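Local coordinates for hypothetical protein Cgl1923 (Corynebacterium glutamicum ATCC 13032, PDB 2P90) that is of unknown function but belongs to the PAC2 family, named after a proteasome assembly chaperone, and may have a related role, at residues T27-L32 and A225-P230; S47-A52 and K216-I221; L93-D98 and P103-S108. All coordinates share one frame; numbering follows the deposited sequence.

Contact 1. Residues T27-L32 and A225-P230; sequences TLIVAL and ADLNLP
Thr27 and Ala225 meet through their methyl groups: CG2 of Thr27 lies 3.6 Å from CB of Ala225, where the end of helix 211-225 comes over strand 27-33. This is the close part of a small apolar contact that buries 111 Å² in all. Ala225 CB points at the strand, and Thr27 meets it with carbon rather than with its hydroxyl, since OG1 stays 4.2 Å from Ala225 CB. The threonine is in an unfavourable rotation. Its chi1 of 131° is well off any staggered position, and CG2 nearly eclipses the backbone N, so the side chain is torsionally strained as built and its rotation is doubtful.

A second, looser apolar pair follows along the strand. Ile29 and Leu227 both turn their side chains inward, yet their CD1 atoms come no closer than 4.5 Å. Each also touches Phe104 of strand 103-108, which is a common neighbour of the two.

Polar bonding across the two segments is absent. The strand spends its backbone groups on the sheet, with Thr27 and Ile29 bonding to Leu105. The loop is tied down by other partners: Asp226, which leaves the helix with positive phi, gives its carbonyl oxygen to Lys102 NZ, while Asn228 bonds through its backbone N to Asp98 OD2 and through OD1 to Asn99 ND2. Farther on, Leu229 and Pro230 pack on helix 41-52.

The chemistry is therefore purely one of nonpolar burial. Methyl contacts have little directionality, so the hydrogen bonds to Asp98, Asn99 and Lys102 probably do more to define the course of the loop.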
loop_
_atom_site.group_PDB
_atom_site.type_symbol
_atom_site.label_atom_id
_atom_site.label_comp_id
_atom_site.label_asym_id
_atom_site.label_seq_id
_atom_site.Cartn_x
_atom_site.Cartn_y
_atom_site.Cartn_z
ATOM N N THR B 27 13.480 20.722 -23.129
ATOM C CA THR B 27 13.776 20.045 -21.886
ATOM C C THR B 27 12.461 19.480 -21.289
ATOM O O THR B 27 11.349 20.022 -21.504
ATOM C CB THR B 27 14.660 20.902 -20.903
ATOM O OG1 THR B 27 14.101 20.925 -19.566
ATOM C CG2 THR B 27 14.834 22.283 -21.404
ATOM N N LEU B 28 12.603 18.352 -20.595
ATOM C CA LEU B 28 11.478 17.747 -19.917
ATOM C C LEU B 28 11.547 18.074 -18.429
ATOM O O LEU B 28 12.583 17.898 -17.799
ATOM C CB LEU B 28 11.449 16.241 -20.146
ATOM C CG LEU B 28 10.399 15.407 -19.360
ATOM C CD1 LEU B 28 8.976 15.701 -19.786
ATOM C CD2 LEU B 28 10.708 13.935 -19.505
ATOM N N ILE B 29 10.416 18.515 -17.889
ATOM C CA ILE B 29 10.210 18.694 -16.452
ATOM C C ILE B 29 9.383 17.541 -15.897
ATOM O O ILE B 29 8.319 17.224 -16.419
ATOM C CB ILE B 29 9.505 20.044 -16.195
ATOM C CG1 ILE B 29 10.347 21.147 -16.859
ATOM C CG2 ILE B 29 9.277 20.286 -14.687
ATOM C CD1 ILE B 29 9.593 22.406 -17.016
ATOM N N VAL B 30 9.898 16.903 -14.857
ATOM C CA VAL B 30 9.244 15.807 -14.238
ATOM C C VAL B 30 8.794 16.303 -12.849
ATOM O O VAL B 30 9.622 16.590 -11.969
ATOM C CB VAL B 30 10.170 14.545 -14.181
ATOM C CG1 VAL B 30 9.575 13.467 -13.288
ATOM C CG2 VAL B 30 10.457 13.988 -15.580
ATOM N N ALA B 31 7.468 16.414 -12.694
ATOM C CA ALA B 31 6.818 16.833 -11.447
ATOM C C ALA B 31 5.836 15.749 -10.940
ATOM O O ALA B 31 4.625 15.836 -11.219
ATOM C CB ALA B 31 6.070 18.143 -11.676
ATOM N N LEU B 32 6.341 14.767 -10.185
ATOM C CA LEU B 32 5.501 13.633 -9.703
ATOM C C LEU B 32 5.140 13.799 -8.253
ATOM O O LEU B 32 6.027 13.925 -7.406
ATOM C CB LEU B 32 6.190 12.256 -9.890
ATOM C CG LEU B 32 6.673 11.876 -11.290
ATOM C CD1 LEU B 32 7.379 10.487 -11.259
ATOM C CD2 LEU B 32 5.531 11.916 -12.357
ATOM N N ALA B 225 16.465 26.236 -18.242
ATOM C CA ALA B 225 15.852 25.779 -19.466
ATOM C C ALA B 225 15.600 26.969 -20.381
ATOM O O ALA B 225 15.056 26.803 -21.487
ATOM C CB ALA B 225 14.541 25.051 -19.153
ATOM N N ASP B 226 15.993 28.160 -19.917
ATOM C CA ASP B 226 15.796 29.407 -20.655
ATOM C C ASP B 226 14.327 29.602 -21.008
ATOM O O ASP B 226 13.952 29.638 -22.191
ATOM C CB ASP B 226 16.701 29.450 -21.911
ATOM C CG ASP B 226 16.774 30.849 -22.563
ATOM O OD1 ASP B 226 16.503 31.880 -21.876
ATOM O OD2 ASP B 226 17.106 30.904 -23.778
ATOM N N LEU B 227 13.496 29.715 -19.967
ATOM C CA LEU B 227 12.041 29.872 -20.129
ATOM C C LEU B 227 11.563 31.170 -19.494
ATOM O O LEU B 227 12.120 31.617 -18.502
ATOM C CB LEU B 227 11.263 28.669 -19.531
ATOM C CG LEU B 227 11.586 27.229 -19.996
ATOM C CD1 LEU B 227 11.074 26.142 -18.995
ATOM C CD2 LEU B 227 11.086 26.937 -21.428
ATOM N N ASN B 228 10.528 31.765 -20.086
ATOM C CA ASN B 228 9.903 32.972 -19.559
ATOM C C ASN B 228 8.538 32.633 -18.938
ATOM O O ASN B 228 7.533 32.488 -19.648
ATOM C CB ASN B 228 9.827 34.075 -20.659
ATOM C CG ASN B 228 8.996 35.332 -20.243
ATOM O OD1 ASN B 228 8.539 35.474 -19.099
ATOM N ND2 ASN B 228 8.799 36.243 -21.205
ATOM N N LEU B 229 8.512 32.540 -17.607
ATOM C CA LEU B 229 7.327 32.041 -16.891
ATOM C C LEU B 229 6.514 33.094 -16.118
ATOM O O LEU B 229 7.074 33.875 -15.381
ATOM C CB LEU B 229 7.723 30.865 -15.979
ATOM C CG LEU B 229 8.404 29.675 -16.681
ATOM C CD1 LEU B 229 8.847 28.609 -15.678
ATOM C CD2 LEU B 229 7.510 29.057 -17.758
ATOM N N PRO B 230 5.179 33.084 -16.243
ATOM C CA PRO B 230 4.453 34.068 -15.455
ATOM C C PRO B 230 4.428 33.648 -13.971
ATOM O O PRO B 230 3.763 32.677 -13.601
ATOM C CB PRO B 230 3.045 34.050 -16.063
ATOM C CG PRO B 230 2.909 32.712 -16.720
ATOM C CD PRO B 230 4.284 32.186 -16.997
#

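Contact 2. Residues S47-A52 and K216-I221; sequences SHLMDA and KLLQSI
Leu49 of helix 41-52 and Leu218 of helix 211-225 meet where these two helices come together on one face of the mixed sheet of the PAC2 fold. The tightly packed part is leucine against leucine. CD2 of Leu218 lies against the flank of the Leu49 isopropyl group, nearly equidistant from its CG, CD1 and CD2, with Leu49 CD1 nearest at 3.9 Å. The two side chains slide past one another in opposite directions, each with CG anti to its own carbonyl carbon (chi1 -68° for Leu49, -72° for Leu218). Leu49 also touches Phe104 and Met106 of strand 103-108.

The solvent side is more open. His48 is partly exposed, and its imidazole, whose orientation is doubtful, passes CD1 of Leu218 obliquely, while Ser47, Asp51 and Ala52 carry helix 41-52 out to the solvent. At 8.9 Å between CA atoms of Leu49 and Leu218, the helices touch through side chains alone, and no hydrogen bond crosses.

Lys216 NZ turns to Asp165 in a salt bridge. Within helix 211-225, Lys216 O accepts from Ser220 N and Ser220 OG on opposite faces of its carbonyl plane, the hydroxyl standing 36° out of that plane with Ser220 OG 2.7 Å from Lys216 O.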
loop_
_atom_site.group_PDB
_atom_site.type_symbol
_atom_site.label_atom_id
_atom_site.label_comp_id
_atom_site.label_asym_id
_atom_site.label_seq_id
_atom_site.Cartn_x
_atom_site.Cartn_y
_atom_site.Cartn_z
ATOM N N SER B 47 0.810 22.457 -11.445
ATOM C CA SER B 47 -0.525 22.986 -11.586
ATOM C C SER B 47 -0.532 24.510 -11.859
ATOM O O SER B 47 -1.387 25.000 -12.572
ATOM C CB SER B 47 -1.440 22.552 -10.426
ATOM O OG SER B 47 -1.303 23.434 -9.350
ATOM N N HIS B 48 0.465 25.233 -11.374
ATOM C CA HIS B 48 0.598 26.644 -11.708
ATOM C C HIS B 48 0.847 26.893 -13.219
ATOM O O HIS B 48 0.206 27.772 -13.834
ATOM C CB HIS B 48 1.685 27.308 -10.856
ATOM C CG HIS B 48 1.850 28.765 -11.132
ATOM N ND1 HIS B 48 2.882 29.266 -11.902
ATOM C CD2 HIS B 48 1.085 29.833 -10.786
ATOM C CE1 HIS B 48 2.763 30.584 -11.989
ATOM N NE2 HIS B 48 1.678 30.950 -11.324
ATOM N N LEU B 49 1.778 26.126 -13.782
ATOM C CA LEU B 49 2.122 26.186 -15.191
ATOM C C LEU B 49 0.926 25.804 -16.031
ATOM O O LEU B 49 0.646 26.428 -17.050
ATOM C CB LEU B 49 3.266 25.224 -15.482
ATOM C CG LEU B 49 4.619 25.601 -14.864
ATOM C CD1 LEU B 49 5.661 24.529 -15.128
ATOM C CD2 LEU B 49 5.157 27.011 -15.321
ATOM N N MET B 50 0.189 24.791 -15.579
ATOM C CA MET B 50 -0.981 24.344 -16.311
ATOM C C MET B 50 -2.097 25.393 -16.383
ATOM O O MET B 50 -2.688 25.583 -17.438
ATOM C CB MET B 50 -1.490 23.032 -15.746
ATOM C CG MET B 50 -1.948 22.058 -16.831
ATOM S SD MET B 50 -0.741 20.833 -17.370
ATOM C CE MET B 50 -0.967 19.759 -15.945
ATOM N N ASP B 51 -2.354 26.079 -15.269
ATOM C CA ASP B 51 -3.374 27.103 -15.195
ATOM C C ASP B 51 -2.971 28.359 -15.951
ATOM O O ASP B 51 -3.828 29.053 -16.497
ATOM C CB ASP B 51 -3.596 27.507 -13.753
ATOM C CG ASP B 51 -4.307 26.455 -12.964
ATOM O OD1 ASP B 51 -4.841 25.513 -13.610
ATOM O OD2 ASP B 51 -4.346 26.565 -11.708
ATOM N N ALA B 52 -1.672 28.634 -15.976
ATOM C CA ALA B 52 -1.162 29.914 -16.428
ATOM C C ALA B 52 -0.731 29.935 -17.894
ATOM O O ALA B 52 -0.773 30.987 -18.525
ATOM C CB ALA B 52 0.002 30.381 -15.539
ATOM N N LYS B 216 10.613 29.227 -6.119
ATOM C CA LYS B 216 12.001 28.841 -6.258
ATOM C C LYS B 216 12.198 27.721 -7.288
ATOM O O LYS B 216 13.071 27.842 -8.152
ATOM C CB LYS B 216 12.604 28.475 -4.892
ATOM C CG LYS B 216 14.133 28.438 -4.885
ATOM C CD LYS B 216 14.725 29.748 -5.432
ATOM C CE LYS B 216 16.027 29.500 -6.203
ATOM N NZ LYS B 216 17.224 29.479 -5.315
ATOM N N LEU B 217 11.410 26.635 -7.203
ATOM C CA LEU B 217 11.526 25.554 -8.201
ATOM C C LEU B 217 11.283 26.090 -9.616
ATOM O O LEU B 217 12.022 25.771 -10.528
ATOM C CB LEU B 217 10.580 24.372 -7.922
ATOM C CG LEU B 217 10.889 23.365 -6.821
ATOM C CD1 LEU B 217 9.665 22.463 -6.618
ATOM C CD2 LEU B 217 12.152 22.528 -7.096
ATOM N N LEU B 218 10.261 26.923 -9.773
ATOM C CA LEU B 218 9.919 27.425 -11.081
ATOM C C LEU B 218 11.012 28.358 -11.664
ATOM O O LEU B 218 11.380 28.237 -12.842
ATOM C CB LEU B 218 8.536 28.082 -11.058
ATOM C CG LEU B 218 7.324 27.147 -10.925
ATOM C CD1 LEU B 218 6.026 27.923 -11.022
ATOM C CD2 LEU B 218 7.363 26.050 -12.006
ATOM N N GLN B 219 11.556 29.259 -10.840
ATOM C CA GLN B 219 12.618 30.129 -11.322
ATOM C C GLN B 219 13.920 29.362 -11.588
ATOM O O GLN B 219 14.684 29.729 -12.470
ATOM C CB GLN B 219 12.767 31.443 -10.489
ATOM C CG GLN B 219 13.207 31.338 -9.035
ATOM C CD GLN B 219 12.740 32.547 -8.162
ATOM O OE1 GLN B 219 12.141 33.523 -8.652
ATOM N NE2 GLN B 219 13.009 32.463 -6.857
ATOM N N SER B 220 14.135 28.250 -10.885
ATOM C CA SER B 220 15.290 27.399 -11.196
ATOM C C SER B 220 15.137 26.754 -12.581
ATOM O O SER B 220 16.103 26.608 -13.326
ATOM C CB SER B 220 15.501 26.334 -10.129
ATOM O OG SER B 220 15.563 26.931 -8.855
ATOM N N ILE B 221 13.907 26.381 -12.901
ATOM C CA ILE B 221 13.548 25.834 -14.198
ATOM C C ILE B 221 13.615 26.901 -15.291
ATOM O O ILE B 221 14.213 26.665 -16.340
ATOM C CB ILE B 221 12.128 25.235 -14.135
ATOM C CG1 ILE B 221 12.138 23.932 -13.341
ATOM C CG2 ILE B 221 11.560 25.010 -15.527
ATOM C CD1 ILE B 221 10.780 23.615 -12.807
#

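Contact 3. Residues L93-D98 and P103-S108; sequences LHVVRD and PFLMLS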
loop_
_atom_site.group_PDB
_atom_site.type_symbol
_atom_site.label_atom_id
_atom_site.label_comp_id
_atom_site.label_asym_id
_atom_site.label_seq_id
_atom_site.Cartn_x
_atom_site.Cartn_y
_atom_site.Cartn_z
ATOM N N LEU B 93 1.997 13.491 -20.202
ATOM C CA LEU B 93 3.065 14.265 -20.801
ATOM C C LEU B 93 2.426 15.366 -21.632
ATOM O O LEU B 93 1.543 15.103 -22.481
ATOM C CB LEU B 93 3.930 13.365 -21.687
ATOM C CG LEU B 93 5.148 14.011 -22.353
ATOM C CD1 LEU B 93 6.088 14.540 -21.288
ATOM C CD2 LEU B 93 5.873 12.989 -23.218
ATOM N N HIS B 94 2.845 16.599 -21.358
ATOM C CA HIS B 94 2.290 17.780 -22.057
ATOM C C HIS B 94 3.359 18.551 -22.768
ATOM O O HIS B 94 4.523 18.555 -22.324
ATOM C CB HIS B 94 1.631 18.766 -21.099
ATOM C CG HIS B 94 0.473 18.192 -20.356
ATOM N ND1 HIS B 94 0.617 17.526 -19.154
ATOM C CD2 HIS B 94 -0.849 18.179 -20.646
ATOM C CE1 HIS B 94 -0.568 17.127 -18.735
ATOM N NE2 HIS B 94 -1.472 17.508 -19.624
ATOM N N VAL B 95 2.957 19.186 -23.883
ATOM C CA VAL B 95 3.748 20.276 -24.463
ATOM C C VAL B 95 3.202 21.576 -23.873
ATOM O O VAL B 95 1.998 21.836 -23.929
ATOM C CB VAL B 95 3.803 20.288 -26.040
ATOM C CG1 VAL B 95 2.438 20.205 -26.691
ATOM C CG2 VAL B 95 4.616 21.537 -26.549
ATOM N N VAL B 96 4.083 22.349 -23.249
ATOM C CA VAL B 96 3.685 23.624 -22.637
ATOM C C VAL B 96 4.461 24.775 -23.318
ATOM O O VAL B 96 5.635 24.632 -23.644
ATOM C CB VAL B 96 3.902 23.631 -21.070
ATOM C CG1 VAL B 96 3.296 24.909 -20.420
ATOM C CG2 VAL B 96 3.335 22.335 -20.393
ATOM N N ARG B 97 3.816 25.912 -23.531
ATOM C CA ARG B 97 4.536 27.049 -24.109
ATOM C C ARG B 97 4.639 28.237 -23.151
ATOM O O ARG B 97 3.623 28.684 -22.588
ATOM C CB ARG B 97 3.925 27.432 -25.472
ATOM C CG ARG B 97 4.309 26.416 -26.548
ATOM C CD ARG B 97 3.415 26.475 -27.755
ATOM N NE ARG B 97 3.556 25.292 -28.615
ATOM C CZ ARG B 97 4.549 25.073 -29.486
ATOM N NH1 ARG B 97 4.542 23.970 -30.214
ATOM N NH2 ARG B 97 5.549 25.938 -29.638
ATOM N N ASP B 98 5.867 28.715 -22.945
ATOM C CA ASP B 98 6.116 29.884 -22.082
ATOM C C ASP B 98 5.563 31.202 -22.673
ATOM O O ASP B 98 4.915 31.197 -23.734
ATOM C CB ASP B 98 7.599 30.013 -21.717
ATOM C CG ASP B 98 8.488 30.473 -22.895
ATOM O OD1 ASP B 98 7.974 30.860 -23.992
ATOM O OD2 ASP B 98 9.732 30.446 -22.705
ATOM N N PRO B 103 8.376 26.135 -26.615
ATOM C CA PRO B 103 7.874 24.865 -26.070
ATOM C C PRO B 103 8.782 24.218 -25.028
ATOM O O PRO B 103 10.000 24.250 -25.146
ATOM C CB PRO B 103 7.776 23.953 -27.312
ATOM C CG PRO B 103 8.808 24.515 -28.291
ATOM C CD PRO B 103 8.870 25.992 -28.006
ATOM N N PHE B 104 8.167 23.644 -24.002
ATOM C CA PHE B 104 8.841 22.653 -23.181
ATOM C C PHE B 104 7.883 21.519 -22.825
ATOM O O PHE B 104 6.657 21.588 -23.046
ATOM C CB PHE B 104 9.473 23.262 -21.921
ATOM C CG PHE B 104 8.483 23.873 -20.967
ATOM C CD1 PHE B 104 8.100 23.189 -19.812
ATOM C CD2 PHE B 104 7.944 25.144 -21.216
ATOM C CE1 PHE B 104 7.205 23.767 -18.904
ATOM C CE2 PHE B 104 7.047 25.740 -20.335
ATOM C CZ PHE B 104 6.665 25.049 -19.170
ATOM N N LEU B 105 8.464 20.471 -22.260
ATOM C CA LEU B 105 7.723 19.273 -21.931
ATOM C C LEU B 105 7.562 19.100 -20.421
ATOM O O LEU B 105 8.482 19.331 -19.623
ATOM C CB LEU B 105 8.415 18.067 -22.554
ATOM C CG LEU B 105 7.862 17.579 -23.866
ATOM C CD1 LEU B 105 7.495 18.662 -24.852
ATOM C CD2 LEU B 105 8.801 16.520 -24.494
ATOM N N MET B 106 6.379 18.668 -20.044
ATOM C CA MET B 106 6.102 18.384 -18.663
ATOM C C MET B 106 5.439 16.991 -18.477
ATOM O O MET B 106 4.440 16.643 -19.125
ATOM C CB MET B 106 5.262 19.526 -18.065
ATOM C CG MET B 106 4.948 19.324 -16.598
ATOM S SD MET B 106 4.510 20.844 -15.720
ATOM C CE MET B 106 5.908 20.867 -14.671
ATOM N N LEU B 107 6.048 16.197 -17.609
ATOM C CA LEU B 107 5.452 14.969 -17.137
ATOM C C LEU B 107 5.015 15.205 -15.696
ATOM O O LEU B 107 5.833 15.393 -14.795
ATOM C CB LEU B 107 6.422 13.788 -17.225
ATOM C CG LEU B 107 5.902 12.461 -16.670
ATOM C CD1 LEU B 107 4.784 11.911 -17.562
ATOM C CD2 LEU B 107 7.064 11.466 -16.544
ATOM N N SER B 108 3.703 15.228 -15.501
ATOM C CA SER B 108 3.206 15.506 -14.197
ATOM C C SER B 108 1.987 14.654 -13.888
ATOM O O SER B 108 1.314 14.190 -14.770
ATOM C CB SER B 108 2.909 16.993 -14.062
ATOM O OG SER B 108 1.818 17.367 -14.881
#
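Phe104 has its CG in the crowded position between backbone N and carbonyl carbon (chi1 63°), a torsion that lays the ring back across Val96 on the partner strand of this beta hairpin. Val96 has CG1 anti to its N (chi1 -172°), which brings CG1 to the Phe104 ring beside CB. The result is a CH-pi contact: Val96 CB stands 3.9 Å from the centroid of the Phe104 ring, 21° off the normal and displaced toward the rim. CG1 of Val96 adds to it, 3.6 Å from Phe104 CZ. Asp98 N comes to the edge of the same ring.

The backbones pair antiparallel through two reciprocal couples. Between Val96 and Phe104 each N lies 2.7 Å from the other's O, and the bond from Val96 N is almost straight. His94 and Met106 form the second couple, with His94 N 2.7 Å from Met106 O and Met106 N 2.9 Å from His94 O.

On the sheet face opposite Phe104, Leu93, Val95, Leu105 and Leu107 make an aliphatic patch in which Leu93 CD1 reaches 4.1 Å from Leu107 CB. Near the turn, Asp98 OD1 accepts from Lys102 N. Arg97 runs out extended beside Pro103, and its NH1 bonds to Ser19 O. Pro103 CB lies over one face of the Arg97 guanidinium, toward its rim, 3.8 Å above the plane, and Arg97 NH2 is 3.7 Å from Pro103 CD.

In the fold
The three contacts share one hydrophobic interior: the helices and loop of contacts 1 and 2 pack on the sheet that contains contact 3. Centres of contacts 1 and 2 lie about 7 Å apart, as do those of contacts 1 and 3; contacts 2 and 3 are about 11 Å apart. Ile29 joins all of them: its CD1 lies 3.6 Å from Ile221 CG2 of contact 2 and 3.3 Å from Phe104 CD1 of contact 3. Probable hydrogen bonds from Ile29 N to Leu105 O (2.7 Å) and Leu107 N to Ile29 O (2.8 Å) place strand 27-33 next to the hairpin. Contacts 2 and 3 meet at Leu49 CD1 and Met106 CE, 3.7 Å apart.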